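Serine/threonine protein phosphatase Stp1 (Streptococcus agalactiae, PDB 2PK0) removes phosphate from phosphoserine and phosphothreonine residues of proteins, as a metal-dependent phosphatase of the PP2C family that probably acts in bacterial signalling. Local coordinates at residues 103-108 with 122-127. Residues are numbered along the deposited sequence; the frame is centred on the assembly and turned at random.
Sequences GTTIEA and GDSRIG
Glu-107, Thr-105 and Ser-124 join the two antiparallel sheets of the PP2C beta-sandwich where the chain passes from one to the other: 103-108 lies on strand 103-112 of the first sheet, and 122-127 leads through Gly-122, Asp-123 and Ser-124 into strand 125-130 of the second. Side chains meet here, without backbone hydrogen bonds between the segments. Thr-105 OG1 and Ser-124 OG share a hydrogen bond of 2.8 Å, and the same threonine oxygen also bonds to the backbone N of Asp-41, a magnesium ligand, so this link borders the metal centre. With chi1 at -56°, CG of Glu-107 lies anti to the carbonyl carbon, 3.6 Å from Ser-124 CB; the bend at chi2 (-54°) then turns the carboxylate along 122-127, OE2 toward Ser-124 and OE1 toward Ile-126. OE2 is hydrogen-bonded to His-120 ND1 of strand 115-121. OE1 faces the CG1-CD1 arm of Ile-126, whose side chain also packs on Phe-118. On the metal side, the side chain of Asp-123 is about 6 Å from a bound magnesium ion; its OD1 meets the methyl CG2 of Thr-105 at 3.4 Å.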
# COMPACT_ATOMS: atom_id res chain seq x y z
N GLY A 103 -7.55 -7.47 11.06
CA GLY A 103 -7.77 -6.88 9.77
C GLY A 103 -6.51 -6.29 9.17
O GLY A 103 -5.51 -6.10 9.87
N THR A 104 -6.56 -5.98 7.88
CA THR A 104 -5.42 -5.35 7.24
C THR A 104 -5.80 -4.32 6.17
O THR A 104 -6.86 -4.41 5.58
CB THR A 104 -4.47 -6.40 6.62
OG1 THR A 104 -3.39 -5.72 5.98
CG2 THR A 104 -5.18 -7.27 5.61
N THR A 105 -4.94 -3.33 5.95
CA THR A 105 -5.07 -2.51 4.74
C THR A 105 -4.54 -3.32 3.55
O THR A 105 -3.86 -4.33 3.74
CB THR A 105 -4.24 -1.21 4.80
OG1 THR A 105 -2.85 -1.52 4.67
CG2 THR A 105 -4.49 -0.45 6.07
N ILE A 106 -4.83 -2.88 2.34
CA ILE A 106 -4.11 -3.42 1.18
C ILE A 106 -3.78 -2.39 0.10
O ILE A 106 -4.53 -1.44 -0.14
CB ILE A 106 -4.83 -4.64 0.53
CG1 ILE A 106 -3.80 -5.57 -0.12
CG2 ILE A 106 -5.91 -4.21 -0.48
CD1 ILE A 106 -4.39 -6.57 -1.09
N GLU A 107 -2.60 -2.55 -0.49
CA GLU A 107 -2.26 -1.96 -1.78
C GLU A 107 -1.77 -3.07 -2.70
O GLU A 107 -0.78 -3.75 -2.38
CB GLU A 107 -1.17 -0.89 -1.67
CG GLU A 107 -1.43 0.26 -0.71
CD GLU A 107 -2.75 0.98 -0.96
OE1 GLU A 107 -3.15 1.13 -2.13
OE2 GLU A 107 -3.40 1.39 0.01
N ALA A 108 -2.45 -3.27 -3.81
CA ALA A 108 -2.05 -4.29 -4.74
C ALA A 108 -1.83 -3.61 -6.08
O ALA A 108 -2.73 -2.96 -6.60
CB ALA A 108 -3.11 -5.37 -4.84
N GLY A 122 -8.00 0.98 2.84
CA GLY A 122 -7.36 1.43 4.07
C GLY A 122 -6.70 2.79 4.00
O GLY A 122 -7.12 3.67 3.24
N ASP A 123 -5.66 2.98 4.81
CA ASP A 123 -4.93 4.25 4.87
C ASP A 123 -3.47 4.12 4.41
O ASP A 123 -2.64 4.99 4.66
CB ASP A 123 -5.00 4.88 6.27
CG ASP A 123 -4.42 4.00 7.36
OD1 ASP A 123 -4.13 2.80 7.09
OD2 ASP A 123 -4.25 4.50 8.50
N SER A 124 -3.16 3.01 3.75
CA SER A 124 -1.90 2.90 3.05
C SER A 124 -1.97 3.80 1.80
O SER A 124 -3.05 4.23 1.39
CB SER A 124 -1.63 1.45 2.67
OG SER A 124 -1.32 0.67 3.81
N ARG A 125 -0.84 4.14 1.22
CA ARG A 125 -0.86 5.12 0.16
C ARG A 125 -0.06 4.72 -1.05
O ARG A 125 0.85 3.87 -0.95
CB ARG A 125 -0.36 6.46 0.65
CG ARG A 125 -1.19 7.03 1.74
CD ARG A 125 -1.03 8.49 1.78
NE ARG A 125 -1.87 9.06 2.81
CZ ARG A 125 -1.59 10.20 3.41
NH1 ARG A 125 -0.50 10.86 3.06
NH2 ARG A 125 -2.39 10.66 4.37
N ILE A 126 -0.43 5.31 -2.18
CA ILE A 126 0.29 5.18 -3.44
C ILE A 126 0.47 6.57 -4.02
O ILE A 126 -0.49 7.35 -4.12
CB ILE A 126 -0.49 4.36 -4.45
CG1 ILE A 126 -0.74 2.95 -3.92
CG2 ILE A 126 0.24 4.30 -5.78
CD1 ILE A 126 -1.69 2.19 -4.77
N GLY A 127 1.71 6.89 -4.40
CA GLY A 127 1.99 8.15 -5.05
C GLY A 127 2.96 8.06 -6.20
O GLY A 127 3.66 7.07 -6.36